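Local coordinates for protein DNA-binding response regulator (PDB 6JQS) that probably binds DNA through a LuxR-type helix-turn-helix domain and regulates transcription in a spore-forming bacterium, at residues 15-20 with 69-74; 27-32 with 42-47. One frame throughout, in Å; residues are numbered along the deposited sequence.

Contact 1. Residues 15-20 with 69-74; sequences REREIF and LGELSL
R17 turns the side of its guanidinium group to the carboxylate of E71, and NE and NH2 both close on the single oxygen OE2. R17 NE lies 2.8 Å from E71 OE2 and R17 NH2 lies 2.9 Å from the same atom, a side-on salt bridge. OE2 sits almost in the guanidinium plane. The carboxylate is tilted 39° from that plane, and its OE2 is met by NE nearly end-on but by NH2 from above the carboxylate plane. Because one acceptor is shared, neither bond is straight, with N-H...O angles of 148° and 142°. The two side chains cross at about a right angle: R17 leaves its helix with CG opposite the backbone N and bends at chi3, while E71 folds at chi2. The other carboxylate oxygen of E71 is hydrogen-bonded to S10 OG, which ties the N-terminal arm to the same acid.

Next to this polar pair, L72 reaches the helix with its two methyls. L72 CD1 and CD2 each stand 3.9 Å from F20 CB, and L72 CD2 also lies 3.7 Å from R17 O. The side chain of F20 also touches A62 and L66 of helix 59-68. A Schellman motif at G70 ends that helix, and the tail that follows packs back on helix 14-24, closing the four-helix LuxR-type DNA-binding domain.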
loop_
_atom_site.group_PDB
_atom_site.type_symbol
_atom_site.label_atom_id
_atom_site.label_comp_id
_atom_site.label_asym_id
_atom_site.label_seq_id
_atom_site.Cartn_x
_atom_site.Cartn_y
_atom_site.Cartn_z
ATOM N N ARG A 15 -2.755 5.995 6.073
ATOM C CA ARG A 15 -1.324 5.640 5.929
ATOM C C ARG A 15 -1.195 4.506 4.913
ATOM O O ARG A 15 -0.358 4.668 4.057
ATOM C CB ARG A 15 -0.695 5.274 7.274
ATOM C CG ARG A 15 0.743 4.816 7.131
ATOM C CD ARG A 15 1.547 5.113 8.373
ATOM N NE ARG A 15 1.996 6.503 8.432
ATOM C CZ ARG A 15 2.511 7.062 9.529
ATOM N NH1 ARG A 15 2.892 8.333 9.524
ATOM N NH2 ARG A 15 2.622 6.349 10.640
ATOM N N GLU A 16 -1.956 3.410 5.069
ATOM C CA GLU A 16 -1.979 2.217 4.180
ATOM C C GLU A 16 -2.288 2.686 2.750
ATOM O O GLU A 16 -1.590 2.286 1.851
ATOM C CB GLU A 16 -3.020 1.196 4.649
ATOM C CG GLU A 16 -2.608 0.283 5.823
ATOM C CD GLU A 16 -3.766 -0.549 6.398
ATOM O OE1 GLU A 16 -4.896 -0.025 6.338
ATOM O OE2 GLU A 16 -3.574 -1.769 6.822
ATOM N N ARG A 17 -3.295 3.540 2.556
ATOM C CA ARG A 17 -3.624 4.068 1.194
ATOM C C ARG A 17 -2.436 4.858 0.637
ATOM O O ARG A 17 -2.089 4.666 -0.521
ATOM C CB ARG A 17 -4.875 4.962 1.215
ATOM C CG ARG A 17 -5.243 5.502 -0.165
ATOM C CD ARG A 17 -6.417 6.489 -0.193
ATOM N NE ARG A 17 -7.603 5.900 0.405
ATOM C CZ ARG A 17 -7.944 6.023 1.691
ATOM N NH1 ARG A 17 -7.198 6.726 2.525
ATOM N NH2 ARG A 17 -9.030 5.434 2.151
ATOM N N GLU A 18 -1.764 5.675 1.439
ATOM C CA GLU A 18 -0.604 6.453 0.938
ATOM C C GLU A 18 0.535 5.507 0.575
ATOM O O GLU A 18 1.276 5.823 -0.355
ATOM C CB GLU A 18 0.030 7.403 1.953
ATOM C CG GLU A 18 -0.806 8.597 2.373
ATOM C CD GLU A 18 -0.122 9.291 3.551
ATOM O OE1 GLU A 18 -0.605 9.146 4.696
ATOM O OE2 GLU A 18 0.927 9.935 3.320
ATOM N N ILE A 19 0.784 4.469 1.370
ATOM C CA ILE A 19 1.845 3.494 1.003
ATOM C C ILE A 19 1.562 2.856 -0.377
ATOM O O ILE A 19 2.520 2.722 -1.197
ATOM C CB ILE A 19 2.034 2.437 2.098
ATOM C CG1 ILE A 19 2.660 3.051 3.350
ATOM C CG2 ILE A 19 2.845 1.274 1.529
ATOM C CD1 ILE A 19 2.502 2.179 4.613
ATOM N N PHE A 20 0.359 2.353 -0.603
ATOM C CA PHE A 20 0.001 1.665 -1.862
ATOM C C PHE A 20 -0.028 2.687 -3.018
ATOM O O PHE A 20 0.317 2.263 -4.135
ATOM C CB PHE A 20 -1.302 0.885 -1.733
ATOM C CG PHE A 20 -1.129 -0.450 -1.062
ATOM C CD1 PHE A 20 -0.769 -1.547 -1.809
ATOM C CD2 PHE A 20 -1.129 -0.575 0.317
ATOM C CE1 PHE A 20 -0.458 -2.761 -1.213
ATOM C CE2 PHE A 20 -0.853 -1.810 0.912
ATOM C CZ PHE A 20 -0.517 -2.887 0.142
ATOM N N LEU A 69 -11.471 -1.241 -6.185
ATOM C CA LEU A 69 -12.335 -0.714 -5.086
ATOM C C LEU A 69 -12.414 0.815 -5.112
ATOM O O LEU A 69 -13.077 1.350 -4.223
ATOM C CB LEU A 69 -11.771 -1.131 -3.725
ATOM C CG LEU A 69 -11.978 -2.586 -3.307
ATOM C CD1 LEU A 69 -11.224 -2.855 -2.015
ATOM C CD2 LEU A 69 -13.436 -2.931 -3.128
ATOM N N GLY A 70 -11.671 1.488 -5.985
ATOM C CA GLY A 70 -11.636 2.958 -6.093
ATOM C C GLY A 70 -10.766 3.617 -5.035
ATOM O O GLY A 70 -10.820 4.839 -4.939
ATOM N N GLU A 71 -9.910 2.863 -4.326
ATOM C CA GLU A 71 -9.045 3.412 -3.258
ATOM C C GLU A 71 -7.761 4.053 -3.770
ATOM O O GLU A 71 -7.142 4.817 -3.000
ATOM C CB GLU A 71 -8.666 2.304 -2.266
ATOM C CG GLU A 71 -9.813 1.928 -1.382
ATOM C CD GLU A 71 -10.299 3.025 -0.427
ATOM O OE1 GLU A 71 -11.356 2.814 0.195
ATOM O OE2 GLU A 71 -9.654 4.102 -0.327
ATOM N N LEU A 72 -7.299 3.691 -4.962
ATOM C CA LEU A 72 -6.046 4.212 -5.538
ATOM C C LEU A 72 -6.384 4.802 -6.922
ATOM O O LEU A 72 -7.321 4.323 -7.528
ATOM C CB LEU A 72 -5.026 3.077 -5.687
ATOM C CG LEU A 72 -4.590 2.339 -4.409
ATOM C CD1 LEU A 72 -3.664 1.180 -4.783
ATOM C CD2 LEU A 72 -3.907 3.263 -3.447
ATOM N N SER A 73 -5.534 5.665 -7.430
ATOM C CA SER A 73 -5.526 6.055 -8.864
ATOM C C SER A 73 -4.316 5.426 -9.536
ATOM O O SER A 73 -3.278 5.320 -8.888
ATOM C CB SER A 73 -5.461 7.529 -9.030
ATOM O OG SER A 73 -4.426 8.048 -8.221
ATOM N N LEU A 74 -4.418 5.223 -10.841
ATOM C CA LEU A 74 -3.343 4.685 -11.712
ATOM C C LEU A 74 -2.131 5.637 -11.771
ATOM O O LEU A 74 -0.975 5.144 -11.974
ATOM C CB LEU A 74 -4.034 4.507 -13.062
ATOM C CG LEU A 74 -3.742 3.232 -13.836
ATOM C CD1 LEU A 74 -3.578 2.018 -12.943
ATOM C CD2 LEU A 74 -4.810 3.027 -14.891
#

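Contact 2. Residues 27-32 with 42-47; sequences YSTKDI and TVRNHI
T29 lays its methyl and CB over the branched end of V43, the two side chains meeting at a slant. T29 CB is 3.9 Å from V43 CG1, and on the neighbouring turn of the second helix I47 CD1 comes to 3.8 Å from T29 CG2. The methyl can face this apolar surface because OG1 takes the place between the backbone N and the carbonyl carbon (chi1 57°), leaving CG2 opposite the carbonyl carbon. I32, one turn further along its helix, adds its CG2 branch, 4.0 Å from V43 CG1. Thus V43 is held between T29 and I32, its CG1 serving both.

The polar side of T29 has a different neighbour. R44 runs out straight from CG to NE and crosses T29 at roughly a right angle, bringing one guanidinium face to OG1, which stands 3.7 Å above the plane and toward its rim. This is a loose approach: T29 OG1 is hydrogen-bonded to E40 OE2, and R44 NH2 forms a salt bridge with that same oxygen, so E40 joins the two residues at the margin of the apolar patch.

At the start of the first helix S28 is the N-cap. D31 N donates to S28 OG at 3.0 Å, nearly straight at 172°, and a weak return bond from S28 N to D31 OD2 completes a capping box. The segments belong to helices 29-36 and 40-54, consecutive helices of the helix-turn-helix; helix 14-24 packs on them through L22 against I32 and I19 against I47, while R59 of helix 59-68 touches T29 and I47.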
loop_
_atom_site.group_PDB
_atom_site.type_symbol
_atom_site.label_atom_id
_atom_site.label_comp_id
_atom_site.label_asym_id
_atom_site.label_seq_id
_atom_site.Cartn_x
_atom_site.Cartn_y
_atom_site.Cartn_z
ATOM N N TYR A 27 7.778 3.366 -6.270
ATOM C CA TYR A 27 8.650 3.622 -5.080
ATOM C C TYR A 27 9.019 2.281 -4.453
ATOM O O TYR A 27 8.173 1.386 -4.379
ATOM C CB TYR A 27 7.965 4.481 -4.028
ATOM C CG TYR A 27 7.931 5.952 -4.325
ATOM C CD1 TYR A 27 7.210 6.440 -5.399
ATOM C CD2 TYR A 27 8.561 6.867 -3.494
ATOM C CE1 TYR A 27 7.157 7.794 -5.681
ATOM C CE2 TYR A 27 8.506 8.229 -3.751
ATOM C CZ TYR A 27 7.813 8.689 -4.860
ATOM O OH TYR A 27 7.743 10.020 -5.144
ATOM N N SER A 28 10.270 2.139 -4.050
ATOM C CA SER A 28 10.734 1.066 -3.148
ATOM C C SER A 28 10.199 1.311 -1.729
ATOM O O SER A 28 9.840 2.447 -1.374
ATOM C CB SER A 28 12.239 1.024 -3.130
ATOM O OG SER A 28 12.712 2.216 -2.531
ATOM N N THR A 29 10.174 0.285 -0.895
ATOM C CA THR A 29 9.697 0.419 0.503
ATOM C C THR A 29 10.627 1.413 1.222
ATOM O O THR A 29 10.122 2.216 1.997
ATOM C CB THR A 29 9.473 -0.977 1.091
ATOM O OG1 THR A 29 10.674 -1.742 1.016
ATOM C CG2 THR A 29 8.370 -1.705 0.350
ATOM N N LYS A 30 11.902 1.479 0.816
ATOM C CA LYS A 30 12.935 2.383 1.380
ATOM C C LYS A 30 12.614 3.830 1.017
ATOM O O LYS A 30 12.510 4.616 1.942
ATOM C CB LYS A 30 14.339 1.989 0.922
ATOM C CG LYS A 30 15.431 2.951 1.367
ATOM C CD LYS A 30 16.688 2.233 1.828
ATOM C CE LYS A 30 17.634 3.153 2.574
ATOM N NZ LYS A 30 18.204 4.186 1.674
ATOM N N ASP A 31 12.344 4.137 -0.258
ATOM C CA ASP A 31 11.836 5.473 -0.693
ATOM C C ASP A 31 10.576 5.847 0.093
ATOM O O ASP A 31 10.427 7.031 0.488
ATOM C CB ASP A 31 11.554 5.516 -2.206
ATOM C CG ASP A 31 12.736 5.172 -3.110
ATOM O OD1 ASP A 31 13.901 5.351 -2.654
ATOM O OD2 ASP A 31 12.486 4.726 -4.274
ATOM N N ILE A 32 9.624 4.919 0.245
ATOM C CA ILE A 32 8.302 5.214 0.882
ATOM C C ILE A 32 8.536 5.620 2.356
ATOM O O ILE A 32 7.838 6.532 2.896
ATOM C CB ILE A 32 7.358 3.995 0.746
ATOM C CG1 ILE A 32 7.029 3.680 -0.726
ATOM C CG2 ILE A 32 6.089 4.197 1.562
ATOM C CD1 ILE A 32 5.988 2.596 -0.927
ATOM N N THR A 42 8.141 -1.011 9.129
ATOM C CA THR A 42 6.727 -0.644 9.386
ATOM C C THR A 42 5.999 -0.598 8.025
ATOM O O THR A 42 4.864 -1.073 7.968
ATOM C CB THR A 42 6.609 0.694 10.104
ATOM O OG1 THR A 42 7.362 0.647 11.312
ATOM C CG2 THR A 42 5.177 1.091 10.429
ATOM N N VAL A 43 6.647 -0.034 6.992
ATOM C CA VAL A 43 6.098 0.008 5.599
ATOM C C VAL A 43 5.801 -1.414 5.148
ATOM O O VAL A 43 4.643 -1.704 4.769
ATOM C CB VAL A 43 7.026 0.710 4.603
ATOM C CG1 VAL A 43 6.540 0.544 3.161
ATOM C CG2 VAL A 43 7.197 2.158 4.968
ATOM N N ARG A 44 6.782 -2.301 5.255
ATOM C CA ARG A 44 6.616 -3.750 4.929
ATOM C C ARG A 44 5.471 -4.399 5.710
ATOM O O ARG A 44 4.694 -5.194 5.081
ATOM C CB ARG A 44 7.939 -4.479 5.165
ATOM C CG ARG A 44 9.027 -4.124 4.165
ATOM C CD ARG A 44 10.044 -5.248 4.179
ATOM N NE ARG A 44 11.174 -4.981 3.321
ATOM C CZ ARG A 44 12.291 -4.352 3.685
ATOM N NH1 ARG A 44 12.451 -3.889 4.919
ATOM N NH2 ARG A 44 13.250 -4.183 2.789
ATOM N N ASN A 45 5.372 -4.163 7.024
ATOM C CA ASN A 45 4.324 -4.770 7.886
ATOM C C ASN A 45 2.954 -4.205 7.490
ATOM O O ASN A 45 1.975 -4.959 7.531
ATOM C CB ASN A 45 4.630 -4.639 9.376
ATOM C CG ASN A 45 5.758 -5.575 9.781
ATOM O OD1 ASN A 45 5.803 -6.709 9.331
ATOM N ND2 ASN A 45 6.659 -5.104 10.603
ATOM N N HIS A 46 2.885 -2.965 7.049
ATOM C CA HIS A 46 1.587 -2.385 6.600
ATOM C C HIS A 46 1.101 -3.088 5.323
ATOM O O HIS A 46 -0.104 -3.353 5.178
ATOM C CB HIS A 46 1.749 -0.890 6.375
ATOM C CG HIS A 46 1.500 -0.057 7.577
ATOM N ND1 HIS A 46 2.482 0.782 8.104
ATOM C CD2 HIS A 46 0.412 0.072 8.364
ATOM C CE1 HIS A 46 1.991 1.389 9.157
ATOM N NE2 HIS A 46 0.755 0.939 9.360
ATOM N N ILE A 47 2.017 -3.269 4.389
ATOM C CA ILE A 47 1.801 -3.967 3.112
ATOM C C ILE A 47 1.349 -5.388 3.452
ATOM O O ILE A 47 0.323 -5.851 2.871
ATOM C CB ILE A 47 3.076 -3.903 2.251
ATOM C CG1 ILE A 47 3.341 -2.486 1.738
ATOM C CG2 ILE A 47 2.995 -4.922 1.134
ATOM C CD1 ILE A 47 4.729 -2.279 1.167
#

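Contact 2 is the more buried of the two, an apolar junction between successive helices with the charged end of R44 at its exposed margin. Contact 1 joins distant parts of the chain, helix 14-24 and the C-terminal tail, and couples a partly exposed salt bridge to a buried leucine and phenylalanine. The buried areas are equal, yet direct ionic bonds cross only contact 1. Along the chain, contact 2 is nested within the loop that contact 1 closes, and their centres lie about 13 Å apart on opposite sides of the chain's centre. Helix 14-24 bridges them: I19, turned away from the tail, packs on I32, H46 and I47.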